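Local coordinates for protein succinate-semialdehyde dehydrogenase (Streptococcus pyogenes MGAS1882, PDB 4OGD) that probably oxidises succinic semialdehyde to succinate with NADP+ as cofactor, as a member of the aldehyde dehydrogenase family, at residues 68-73 against 133-138; 78-83 against 255-260; 281-286 against 344-349; 290-295 against 300-305; 333-336 against 340-343. All coordinates share one frame; numbering follows the deposited sequence.

Contact 1 (68-73 against 133-138); sequences EIMTKD and FPYYQI
Met70 reaches from helix 63-74 to Pro134 and Tyr135, in the segment that leads into helix 136-148, and makes every close contact from its side. The CA atoms of Met70 and Pro134 stand 6.7 Å apart, and the thioether spans the distance between them. From CB, which points at the opposing segment, the chain leaves with CG anti to the carbonyl carbon (chi1 -68°) and first meets the proline ring, Met70 CG lying 4.1 Å from Pro134 CG. The sulfur comes next and sits between two residues: Met70 SD is 3.9 Å from Pro134 CD and 3.8 Å from Tyr135 CB. A bend at chi3 (-96°) then turns the methyl along the tyrosine, with Met70 CE 3.9 Å from Tyr135 CB. Seen from the aromatic ring, the sulfur is 5.0 Å from the centroid and 53° off the normal, an oblique Met-aromatic contact.

Other groups fix the tyrosine. Its hydroxyl is hydrogen-bonded to Ser166, and the backbone N atoms of Tyr135 and Tyr136 both bond Glu84 of helix 78-103, whose side chain also touches Met70. The Tyr135 ring additionally meets Phe167 edge-to-face. All three touching residues are buried, and their meeting is apolar: the contact probably rests on dispersion, to which the polarisable sulfur contributes, while polar groups of 133-138 bond to other parts of the fold.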
# COMPACT_ATOMS: atom_id res chain seq x y z
N GLU A 68 -31.28 4.06 14.07
CA GLU A 68 -31.39 4.64 15.40
C GLU A 68 -30.16 4.37 16.28
O GLU A 68 -29.77 5.21 17.10
CB GLU A 68 -32.68 4.18 16.11
CG GLU A 68 -32.81 4.78 17.51
CD GLU A 68 -34.17 4.56 18.14
OE1 GLU A 68 -35.06 3.97 17.49
OE2 GLU A 68 -34.34 5.00 19.30
N ILE A 69 -29.56 3.19 16.12
CA ILE A 69 -28.35 2.85 16.86
C ILE A 69 -27.26 3.88 16.57
O ILE A 69 -26.57 4.35 17.47
CB ILE A 69 -27.87 1.43 16.51
CG1 ILE A 69 -28.73 0.40 17.22
CG2 ILE A 69 -26.40 1.25 16.89
CD1 ILE A 69 -28.46 -1.03 16.80
N MET A 70 -27.15 4.26 15.30
CA MET A 70 -26.14 5.24 14.92
C MET A 70 -26.45 6.64 15.47
O MET A 70 -25.57 7.33 16.00
CB MET A 70 -25.96 5.28 13.41
CG MET A 70 -25.34 4.02 12.87
SD MET A 70 -24.91 4.20 11.13
CE MET A 70 -26.34 3.46 10.34
N THR A 71 -27.71 7.05 15.37
CA THR A 71 -28.14 8.34 15.93
C THR A 71 -27.90 8.41 17.44
O THR A 71 -27.37 9.41 17.95
CB THR A 71 -29.63 8.60 15.63
OG1 THR A 71 -29.82 8.73 14.22
CG2 THR A 71 -30.10 9.87 16.35
N LYS A 72 -28.28 7.36 18.15
CA LYS A 72 -28.08 7.34 19.60
C LYS A 72 -26.61 7.29 20.02
O LYS A 72 -26.26 7.80 21.09
CB LYS A 72 -28.91 6.22 20.26
CG LYS A 72 -30.44 6.41 20.10
CD LYS A 72 -30.95 7.63 20.86
CE LYS A 72 -32.39 7.99 20.49
NZ LYS A 72 -33.39 6.96 20.93
N ASP A 73 -25.75 6.72 19.18
CA ASP A 73 -24.31 6.67 19.48
C ASP A 73 -23.63 8.02 19.24
O ASP A 73 -22.94 8.56 20.12
CB ASP A 73 -23.59 5.63 18.58
CG ASP A 73 -23.47 4.25 19.23
OD1 ASP A 73 -23.88 4.04 20.39
OD2 ASP A 73 -22.93 3.35 18.55
N PHE A 133 -19.25 7.87 10.31
CA PHE A 133 -20.11 6.98 9.53
C PHE A 133 -19.89 5.57 10.07
O PHE A 133 -19.17 4.77 9.48
CB PHE A 133 -19.80 7.06 8.03
CG PHE A 133 -20.09 8.40 7.41
CD1 PHE A 133 -21.32 8.66 6.81
CD2 PHE A 133 -19.13 9.40 7.42
CE1 PHE A 133 -21.59 9.90 6.24
CE2 PHE A 133 -19.39 10.65 6.84
CZ PHE A 133 -20.62 10.90 6.26
N PRO A 134 -20.51 5.27 11.22
CA PRO A 134 -20.19 4.07 12.01
C PRO A 134 -20.43 2.75 11.27
O PRO A 134 -19.77 1.76 11.56
CB PRO A 134 -21.14 4.16 13.21
CG PRO A 134 -21.56 5.58 13.27
CD PRO A 134 -21.58 6.06 11.84
N TYR A 135 -21.37 2.74 10.33
CA TYR A 135 -21.65 1.52 9.57
C TYR A 135 -20.97 1.49 8.21
O TYR A 135 -20.35 0.49 7.84
CB TYR A 135 -23.17 1.28 9.45
CG TYR A 135 -23.65 0.25 10.44
CD1 TYR A 135 -23.43 0.42 11.80
CD2 TYR A 135 -24.29 -0.92 10.03
CE1 TYR A 135 -23.83 -0.52 12.72
CE2 TYR A 135 -24.70 -1.88 10.95
CZ TYR A 135 -24.46 -1.67 12.29
OH TYR A 135 -24.85 -2.62 13.23
N TYR A 136 -21.12 2.58 7.46
CA TYR A 136 -20.54 2.71 6.12
C TYR A 136 -19.04 2.49 6.12
O TYR A 136 -18.53 1.79 5.24
CB TYR A 136 -20.93 4.07 5.53
CG TYR A 136 -20.11 4.57 4.36
CD1 TYR A 136 -20.30 4.07 3.07
CD2 TYR A 136 -19.20 5.60 4.54
CE1 TYR A 136 -19.56 4.57 1.99
CE2 TYR A 136 -18.47 6.10 3.48
CZ TYR A 136 -18.65 5.58 2.21
OH TYR A 136 -17.91 6.09 1.16
N GLN A 137 -18.33 3.03 7.11
CA GLN A 137 -16.87 2.85 7.13
C GLN A 137 -16.49 1.39 7.43
O GLN A 137 -15.43 0.93 6.98
CB GLN A 137 -16.16 3.80 8.10
CG GLN A 137 -16.44 5.28 7.93
CD GLN A 137 -16.11 5.85 6.57
OE1 GLN A 137 -15.38 5.25 5.77
NE2 GLN A 137 -16.64 7.03 6.29
N ILE A 138 -17.32 0.67 8.17
CA ILE A 138 -17.06 -0.77 8.34
C ILE A 138 -17.35 -1.51 7.05
O ILE A 138 -16.54 -2.31 6.58
CB ILE A 138 -17.92 -1.41 9.45
CG1 ILE A 138 -17.71 -0.71 10.80
CG2 ILE A 138 -17.57 -2.89 9.59
CD1 ILE A 138 -18.69 -1.20 11.88

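Contact 2 (78-83 against 255-260); sequences FTEAQG and RLYNAG
The carboxylate of Glu80 is stacked on one face of the Tyr257 ring, the two planes 25° apart. Glu80 CD stands 3.6 Å above the ring plane and is offset toward the rim, on the side of CD2 and CE2: Glu80 OE2 is 3.4 Å from Tyr257 CD2, and Glu80 CG is 3.6 Å from Tyr257 CE2. The two side chains run antiparallel to one another, and while still over the ring the carboxylate meets the backbone of the next residue. There Asn258 N donates to Glu80 OE2 at 2.8 Å and 172°, an almost straight bond that meets the syn side of the oxygen, 23° out of the carboxylate plane.

Glu80 lies near the start of helix 78-103, whereas its partners come directly after helix 244-256, so the contact joins one helix to the far end of another across 171 intervening residues. Tyr257 is the first residue after that helix to leave helical backbone angles, and Asn258, Ala259 and Gly260 all have positive phi. Here Gly260 N bonds Tyr257 O at 3.0 Å.

An extended chain beyond CG carries the carboxylate of Glu80 across to these residues. Asn258 has a further partner: its ND2 is hydrogen-bonded to Asn132 O. The Tyr257 ring also meets that of Phe253.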
# COMPACT_ATOMS: atom_id res chain seq x y z
N PHE A 78 -31.46 11.04 12.12
CA PHE A 78 -32.00 9.71 11.84
C PHE A 78 -32.15 9.47 10.34
O PHE A 78 -31.90 8.36 9.86
CB PHE A 78 -33.34 9.55 12.55
CG PHE A 78 -34.03 8.23 12.30
CD1 PHE A 78 -33.58 7.07 12.91
CD2 PHE A 78 -35.16 8.17 11.50
CE1 PHE A 78 -34.23 5.85 12.71
CE2 PHE A 78 -35.82 6.96 11.29
CZ PHE A 78 -35.35 5.80 11.89
N THR A 79 -32.57 10.49 9.60
CA THR A 79 -32.72 10.37 8.15
C THR A 79 -31.38 10.11 7.47
O THR A 79 -31.31 9.32 6.52
CB THR A 79 -33.40 11.60 7.52
OG1 THR A 79 -32.71 12.80 7.92
CG2 THR A 79 -34.86 11.69 7.96
N GLU A 80 -30.33 10.77 7.95
CA GLU A 80 -28.99 10.53 7.41
C GLU A 80 -28.54 9.12 7.72
O GLU A 80 -27.90 8.46 6.89
CB GLU A 80 -27.98 11.53 7.98
CG GLU A 80 -28.03 12.92 7.38
CD GLU A 80 -26.96 13.85 7.94
OE1 GLU A 80 -26.08 13.36 8.67
OE2 GLU A 80 -27.01 15.06 7.64
N ALA A 81 -28.85 8.66 8.93
CA ALA A 81 -28.50 7.30 9.33
C ALA A 81 -29.24 6.26 8.49
O ALA A 81 -28.69 5.20 8.18
CB ALA A 81 -28.76 7.09 10.81
N GLN A 82 -30.50 6.54 8.14
CA GLN A 82 -31.24 5.65 7.25
C GLN A 82 -30.54 5.57 5.90
O GLN A 82 -30.39 4.48 5.33
CB GLN A 82 -32.66 6.15 7.05
CG GLN A 82 -33.57 5.96 8.24
CD GLN A 82 -34.92 6.58 8.00
OE1 GLN A 82 -35.02 7.73 7.58
NE2 GLN A 82 -35.98 5.81 8.22
N GLY A 83 -30.11 6.71 5.38
CA GLY A 83 -29.38 6.74 4.13
C GLY A 83 -28.08 5.96 4.23
O GLY A 83 -27.67 5.29 3.28
N ARG A 255 -21.86 21.45 2.93
CA ARG A 255 -21.11 21.79 4.15
C ARG A 255 -21.77 21.34 5.45
O ARG A 255 -21.09 21.12 6.45
CB ARG A 255 -20.78 23.29 4.22
CG ARG A 255 -19.78 23.65 5.33
CD ARG A 255 -18.53 22.76 5.27
NE ARG A 255 -17.52 23.19 6.23
CZ ARG A 255 -16.92 22.38 7.10
NH1 ARG A 255 -17.22 21.09 7.14
NH2 ARG A 255 -16.01 22.87 7.94
N LEU A 256 -23.10 21.18 5.44
CA LEU A 256 -23.84 20.93 6.68
C LEU A 256 -24.37 19.51 6.87
O LEU A 256 -24.86 19.17 7.94
CB LEU A 256 -24.97 21.95 6.85
CG LEU A 256 -24.51 23.41 6.90
CD1 LEU A 256 -25.70 24.32 7.08
CD2 LEU A 256 -23.53 23.62 8.04
N TYR A 257 -24.27 18.68 5.84
CA TYR A 257 -24.59 17.26 6.00
C TYR A 257 -23.71 16.67 7.09
O TYR A 257 -22.50 16.95 7.14
CB TYR A 257 -24.38 16.54 4.67
CG TYR A 257 -24.53 15.04 4.73
CD1 TYR A 257 -23.42 14.24 4.97
CD2 TYR A 257 -25.75 14.43 4.52
CE1 TYR A 257 -23.53 12.88 5.02
CE2 TYR A 257 -25.87 13.05 4.56
CZ TYR A 257 -24.75 12.28 4.82
OH TYR A 257 -24.82 10.91 4.88
N ASN A 258 -24.31 15.88 7.97
CA ASN A 258 -23.62 15.29 9.12
C ASN A 258 -22.96 16.35 9.99
O ASN A 258 -21.90 16.13 10.58
CB ASN A 258 -22.61 14.21 8.68
CG ASN A 258 -22.35 13.15 9.75
OD1 ASN A 258 -23.16 12.94 10.65
ND2 ASN A 258 -21.22 12.46 9.63
N ALA A 259 -23.60 17.53 10.03
CA ALA A 259 -23.10 18.70 10.75
C ALA A 259 -21.67 19.07 10.38
O ALA A 259 -20.93 19.63 11.19
CB ALA A 259 -23.25 18.52 12.28
N GLY A 260 -21.29 18.77 9.14
CA GLY A 260 -19.97 19.12 8.65
C GLY A 260 -18.88 18.15 9.04
O GLY A 260 -17.71 18.35 8.70

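Contact 3 (281-286 against 344-349); sequences ELLTKV and PTIIAG
Leu283 is the first residue along 281-286 to meet the strand, and its partner throughout is Ile346. CG of the leucine is anti to the backbone N (chi1 -168°), which turns the branch toward the isoleucine. Leu283 CG lies 3.7 Å from Ile346 CD1, while Leu283 CD2 rests 3.8 Å from Ile346 CD1 and 4.0 Å from Ile346 CG2. One methyl of the leucine therefore touches both arms of the isoleucine.

At the next peptide the isoleucine reaches the helix backbone itself. Ile346 CD1 is 3.7 Å from Leu283 C and 3.6 Å from Thr284 N, so the methyl is pressed against the peptide that links the two residues. This is helix-on-sheet packing of an alpha/beta domain: helix 276-288 lies against one face of the seven-stranded mixed sheet. Strand 345-348 runs there antiparallel to the outermost strand 327-330 and parallel to 365-371. Ile346 makes backbone hydrogen bonds with Val329 and Tyr330, and its side chain leaves the sheet toward the helix.

Thr284 crosses the isoleucine at about a right angle, its OG1 3.8 Å from Ile346 CD1. The partner is a methyl, so this is van der Waals packing; the hydroxyl's hydrogen bond goes to Lys280 O within its own helix. Further along, Lys285 forms a salt bridge with Glu248 and Val286 packs on Tyr252, both of helix 244-256.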
# COMPACT_ATOMS: atom_id res chain seq x y z
N GLU A 281 -23.37 36.31 0.57
CA GLU A 281 -24.80 36.43 0.81
C GLU A 281 -25.56 35.13 0.60
O GLU A 281 -26.48 34.80 1.36
CB GLU A 281 -25.39 37.54 -0.05
CG GLU A 281 -25.17 38.90 0.56
CD GLU A 281 -25.54 38.91 2.03
OE1 GLU A 281 -24.66 39.25 2.86
OE2 GLU A 281 -26.69 38.56 2.36
N LEU A 282 -25.19 34.39 -0.44
CA LEU A 282 -25.85 33.12 -0.74
C LEU A 282 -25.59 32.08 0.35
O LEU A 282 -26.53 31.43 0.82
CB LEU A 282 -25.40 32.58 -2.10
CG LEU A 282 -26.04 31.26 -2.51
CD1 LEU A 282 -27.55 31.44 -2.61
CD2 LEU A 282 -25.48 30.79 -3.84
N LEU A 283 -24.33 31.93 0.76
CA LEU A 283 -24.00 30.94 1.79
C LEU A 283 -24.65 31.31 3.13
O LEU A 283 -25.11 30.44 3.87
CB LEU A 283 -22.48 30.78 1.93
CG LEU A 283 -22.03 29.58 2.77
CD1 LEU A 283 -22.37 28.28 2.05
CD2 LEU A 283 -20.54 29.64 3.08
N THR A 284 -24.71 32.61 3.41
CA THR A 284 -25.40 33.10 4.60
C THR A 284 -26.89 32.74 4.57
O THR A 284 -27.45 32.26 5.56
CB THR A 284 -25.23 34.62 4.74
OG1 THR A 284 -23.84 34.92 4.95
CG2 THR A 284 -26.04 35.14 5.93
N LYS A 285 -27.52 32.96 3.42
CA LYS A 285 -28.93 32.62 3.23
C LYS A 285 -29.17 31.14 3.50
O LYS A 285 -30.10 30.77 4.23
CB LYS A 285 -29.36 32.96 1.80
CG LYS A 285 -30.79 32.55 1.46
CD LYS A 285 -31.04 32.68 -0.03
CE LYS A 285 -32.46 32.32 -0.41
NZ LYS A 285 -32.60 32.23 -1.89
N VAL A 286 -28.32 30.30 2.93
CA VAL A 286 -28.46 28.85 3.07
C VAL A 286 -28.26 28.40 4.52
O VAL A 286 -29.02 27.59 5.05
CB VAL A 286 -27.46 28.13 2.14
CG1 VAL A 286 -27.33 26.66 2.51
CG2 VAL A 286 -27.89 28.27 0.68
N PRO A 344 -24.35 26.81 12.64
CA PRO A 344 -23.66 27.05 11.37
C PRO A 344 -22.98 28.41 11.42
O PRO A 344 -23.59 29.40 11.80
CB PRO A 344 -24.80 27.05 10.35
CG PRO A 344 -25.85 26.18 10.98
CD PRO A 344 -25.78 26.51 12.44
N THR A 345 -21.70 28.43 11.05
CA THR A 345 -20.88 29.62 11.22
C THR A 345 -20.10 29.79 9.93
O THR A 345 -19.66 28.80 9.34
CB THR A 345 -19.92 29.42 12.41
OG1 THR A 345 -20.68 29.20 13.60
CG2 THR A 345 -19.02 30.64 12.60
N ILE A 346 -19.95 31.03 9.47
CA ILE A 346 -19.19 31.29 8.25
C ILE A 346 -18.05 32.24 8.57
O ILE A 346 -18.26 33.27 9.19
CB ILE A 346 -20.06 31.91 7.14
CG1 ILE A 346 -21.24 30.99 6.82
CG2 ILE A 346 -19.23 32.17 5.87
CD1 ILE A 346 -22.28 31.59 5.90
N ILE A 347 -16.84 31.87 8.14
CA ILE A 347 -15.69 32.76 8.26
C ILE A 347 -15.08 33.06 6.90
O ILE A 347 -15.24 32.29 5.95
CB ILE A 347 -14.61 32.18 9.18
CG1 ILE A 347 -14.12 30.83 8.64
CG2 ILE A 347 -15.13 32.07 10.60
CD1 ILE A 347 -12.95 30.23 9.42
N ALA A 348 -14.38 34.18 6.81
CA ALA A 348 -13.68 34.55 5.60
C ALA A 348 -12.41 35.30 5.99
O ALA A 348 -12.07 35.36 7.17
CB ALA A 348 -14.57 35.41 4.71
N GLY A 349 -11.70 35.84 5.01
CA GLY A 349 -10.48 36.58 5.29
C GLY A 349 -9.36 35.79 5.95
O GLY A 349 -8.58 36.34 6.73

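Contact 4 (290-295 against 300-305); sequences AKWGDP and TTLAPL
Lys291 and Thr301 grip each other twice. Thr301 N donates to Lys291 O at 2.8 Å, in the carbonyl plane, and the return bond goes from Lys291 N to Thr301 OG1 at 3.0 Å. The rotamer of Thr301, with OG1 between the backbone N and carbonyl carbon, places the oxygen toward Lys291 N. Leu302 N adds a weak bond to the same Lys291 O, also at 3.0 Å. Two residues on, Gly293 N gives a weak bond to Leu302 O at 3.4 Å, and Trp292 with Leu302 makes an isolated beta bridge.

Thr300 closes the other end. Its OG1 donates to Asp294 O at 2.7 Å, coming from above the carbonyl plane by 44° rather than along a lone pair. Its methyl lies over the first segment, Thr300 CG2 being 3.5 Å from Gly293 N. The glycine has phi 157° and psi -152°, angles at which a side chain would collide with the carbonyl oxygen of Trp292.

Apolar groups pack beside these bonds: Trp292 CB is 4.1 Å from Leu302 CB, and Pro295 CD is 4.2 Å from Pro304 CD, the two proline rings crossing at about a right angle. The whole is a compact loop between helices 276-288 and 308-323. Tyr252 of helix 244-256 bonds Thr301 O and packs on Ala290 and Leu302, while Tyr7 of strand 4-7 touches Asp294 and Pro295.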
# COMPACT_ATOMS: atom_id res chain seq x y z
N ALA A 290 -30.90 26.49 8.54
CA ALA A 290 -30.64 25.37 9.44
C ALA A 290 -31.58 25.35 10.65
O ALA A 290 -31.82 26.37 11.29
CB ALA A 290 -29.20 25.38 9.91
N LYS A 291 -32.09 24.16 10.95
CA LYS A 291 -32.91 23.98 12.14
C LYS A 291 -32.28 22.91 13.02
O LYS A 291 -32.38 21.71 12.73
CB LYS A 291 -34.33 23.56 11.75
CG LYS A 291 -35.27 23.42 12.94
CD LYS A 291 -36.72 23.45 12.50
CE LYS A 291 -37.64 23.44 13.71
NZ LYS A 291 -37.29 22.32 14.63
N TRP A 292 -31.60 23.33 14.08
CA TRP A 292 -30.99 22.37 14.99
C TRP A 292 -31.99 21.84 15.99
O TRP A 292 -33.00 22.49 16.28
CB TRP A 292 -29.77 22.95 15.71
CG TRP A 292 -30.00 24.28 16.35
CD1 TRP A 292 -30.47 24.52 17.60
CD2 TRP A 292 -29.76 25.56 15.75
NE1 TRP A 292 -30.54 25.87 17.83
CE2 TRP A 292 -30.11 26.53 16.71
CE3 TRP A 292 -29.27 25.98 14.50
CZ2 TRP A 292 -29.99 27.90 16.45
CZ3 TRP A 292 -29.16 27.34 14.25
CH2 TRP A 292 -29.52 28.28 15.22
N GLY A 293 -31.72 20.65 16.50
CA GLY A 293 -32.59 20.05 17.49
C GLY A 293 -32.46 18.54 17.55
O GLY A 293 -31.41 17.98 17.24
N ASP A 294 -33.55 17.90 17.95
CA ASP A 294 -33.63 16.46 18.13
C ASP A 294 -33.33 15.72 16.83
O ASP A 294 -34.10 15.81 15.89
CB ASP A 294 -35.06 16.14 18.61
CG ASP A 294 -35.28 14.67 18.88
OD1 ASP A 294 -34.37 13.85 18.63
OD2 ASP A 294 -36.40 14.33 19.35
N PRO A 295 -32.20 14.98 16.76
CA PRO A 295 -31.89 14.31 15.48
C PRO A 295 -32.88 13.20 15.10
O PRO A 295 -32.89 12.78 13.94
CB PRO A 295 -30.49 13.73 15.72
CG PRO A 295 -30.41 13.54 17.20
CD PRO A 295 -31.18 14.72 17.78
N THR A 300 -35.81 18.21 11.97
CA THR A 300 -34.46 18.66 12.32
C THR A 300 -33.50 18.54 11.15
O THR A 300 -33.41 17.48 10.52
CB THR A 300 -33.92 17.89 13.52
OG1 THR A 300 -34.81 18.05 14.64
CG2 THR A 300 -32.54 18.39 13.90
N THR A 301 -32.80 19.62 10.85
CA THR A 301 -31.89 19.63 9.69
C THR A 301 -30.46 19.96 10.10
O THR A 301 -29.59 20.13 9.24
CB THR A 301 -32.39 20.57 8.58
OG1 THR A 301 -32.51 21.91 9.08
CG2 THR A 301 -33.75 20.11 8.06
N LEU A 302 -30.21 20.03 11.40
CA LEU A 302 -28.84 20.13 11.90
C LEU A 302 -28.69 19.36 13.21
O LEU A 302 -29.36 19.67 14.20
CB LEU A 302 -28.40 21.59 12.09
CG LEU A 302 -26.93 21.73 12.48
CD1 LEU A 302 -26.02 21.33 11.32
CD2 LEU A 302 -26.62 23.14 12.93
N ALA A 303 -27.82 18.35 13.20
CA ALA A 303 -27.59 17.49 14.35
C ALA A 303 -26.60 18.13 15.33
O ALA A 303 -25.84 19.02 14.95
CB ALA A 303 -27.06 16.12 13.88
N PRO A 304 -26.61 17.68 16.59
CA PRO A 304 -25.53 18.07 17.50
C PRO A 304 -24.26 17.36 17.05
O PRO A 304 -24.35 16.33 16.38
CB PRO A 304 -25.98 17.51 18.84
CG PRO A 304 -26.82 16.31 18.48
CD PRO A 304 -27.53 16.70 17.21
N LEU A 305 -23.09 17.89 17.42
CA LEU A 305 -21.84 17.20 17.13
C LEU A 305 -21.73 15.94 17.98
O LEU A 305 -22.49 15.75 18.94
CB LEU A 305 -20.63 18.11 17.32
CG LEU A 305 -20.61 19.41 16.51
CD1 LEU A 305 -19.21 20.04 16.55
CD2 LEU A 305 -21.04 19.18 15.07

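Contact 5 (333-336 against 340-343); sequences EAID and HFVM
Ile335 packs across onto Phe341 and Met343 in a long hairpin connection, the loop between the antiparallel neighbours strand 327-330 and strand 345-348. The two arms stay apart, with Ile335 and Phe341 CA atoms 6.2 Å from each other, too far for direct backbone pairing.

Water supplies the polar links instead. One molecule donates to Glu333 O at 2.8 Å and accepts from Met343 N at 2.9 Å. Another accepts from Ile335 N at 2.9 Å and donates to Phe341 O at 2.8 Å. Yet another lies near Ile335 O and receives a weak bond from Phe341 N. Backbone groups of the two arms are thus joined through water.

Apolar contacts come from the two branches of the isoleucine. Its CG1 is anti to the carbonyl carbon (chi1 -72°), which directs the two arms to different partners: Ile335 CG2 meets Phe341 CB at 3.7 Å, and Ile335 CD1 meets Met343 CB at 3.7 Å. The ring of Phe341 turns from Ile335 and meets His337 edge-to-face, and it touches Pro304 and Tyr9.

Sulfur makes the third kind of interaction. Met343 starts with chi1 at 89° and bends at chi3, bringing SD beside the first arm. Met343 SD accepts a weak hydrogen bond from Glu333 N, 3.5 Å long with an angle of 146°.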
# COMPACT_ATOMS: atom_id res chain seq x y z
N GLU A 333 -22.49 32.17 17.31
CA GLU A 333 -23.14 32.41 18.59
C GLU A 333 -23.47 31.08 19.25
O GLU A 333 -23.78 30.11 18.57
CB GLU A 333 -24.43 33.19 18.41
CG GLU A 333 -24.33 34.40 17.50
CD GLU A 333 -25.69 34.87 17.04
OE1 GLU A 333 -25.89 35.01 15.81
OE2 GLU A 333 -26.56 35.09 17.90
N ALA A 334 -23.43 31.06 20.58
CA ALA A 334 -23.66 29.83 21.33
C ALA A 334 -25.09 29.33 21.23
O ALA A 334 -26.04 30.12 21.19
CB ALA A 334 -23.28 30.03 22.78
N ILE A 335 -25.24 28.01 21.18
CA ILE A 335 -26.55 27.39 21.32
C ILE A 335 -26.69 26.88 22.75
O ILE A 335 -25.90 26.05 23.21
CB ILE A 335 -26.75 26.23 20.31
CG1 ILE A 335 -26.93 26.79 18.90
CG2 ILE A 335 -27.97 25.38 20.69
CD1 ILE A 335 -26.85 25.75 17.79
N ASP A 336 -27.69 27.39 23.46
CA ASP A 336 -27.88 27.03 24.86
C ASP A 336 -28.71 25.75 24.96
O ASP A 336 -29.94 25.80 24.95
CB ASP A 336 -28.55 28.18 25.61
CG ASP A 336 -28.89 27.83 27.04
OD1 ASP A 336 -28.17 27.00 27.64
OD2 ASP A 336 -29.87 28.40 27.57
N HIS A 340 -24.54 18.58 22.22
CA HIS A 340 -23.28 19.18 21.76
C HIS A 340 -23.44 20.03 20.49
O HIS A 340 -22.75 19.80 19.49
CB HIS A 340 -22.24 18.08 21.54
CG HIS A 340 -22.18 17.09 22.67
ND1 HIS A 340 -21.95 17.47 23.97
CD2 HIS A 340 -22.34 15.75 22.68
CE1 HIS A 340 -21.96 16.40 24.74
NE2 HIS A 340 -22.20 15.34 23.99
N PHE A 341 -24.32 21.02 20.55
CA PHE A 341 -24.65 21.82 19.37
C PHE A 341 -23.67 22.96 19.06
O PHE A 341 -23.22 23.69 19.95
CB PHE A 341 -26.06 22.40 19.50
CG PHE A 341 -27.15 21.38 19.33
CD1 PHE A 341 -27.55 20.99 18.06
CD2 PHE A 341 -27.79 20.83 20.43
CE1 PHE A 341 -28.55 20.05 17.89
CE2 PHE A 341 -28.80 19.89 20.27
CZ PHE A 341 -29.18 19.50 18.99
N VAL A 342 -23.36 23.11 17.77
CA VAL A 342 -22.62 24.25 17.25
C VAL A 342 -23.45 24.84 16.11
O VAL A 342 -23.89 24.11 15.22
CB VAL A 342 -21.22 23.82 16.72
CG1 VAL A 342 -20.50 24.98 16.03
CG2 VAL A 342 -20.38 23.26 17.86
N MET A 343 -23.71 26.14 16.14
CA MET A 343 -24.52 26.72 15.07
C MET A 343 -23.69 26.88 13.80
O MET A 343 -22.47 27.05 13.88
CB MET A 343 -25.15 28.06 15.49
CG MET A 343 -24.31 29.29 15.22
SD MET A 343 -25.25 30.81 15.54
CE MET A 343 -26.16 30.98 14.01
O HOH W 1 -22.39 27.74 18.18
O HOH W 2 -25.47 23.38 22.82
O HOH W 3 -22.90 26.37 20.52

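Contacts 1 and 3 are buried and apolar, one packing a helix on a turn, the other a helix on a sheet. Contact 2, partly buried, relies on a carboxylate bonded to a backbone N. Contacts 4 and 5 are loop-to-loop: the first, partly buried, pairs backbones directly, the second, mostly buried, through water. Contacts 1 and 2 use the successive helices 63-74 and 78-103 and touch at Met70 CE and Ala81 O. Contact 4 joins the rest: Pro295 O lies 2.9 Å from Phe78 N, a probable hydrogen bond to contact 2, Leu302 packs on Pro344 of contact 3, and Trp292 meets Ile335 of contact 5. Contacts 4 and 5 nest within the loop contact 3 closes.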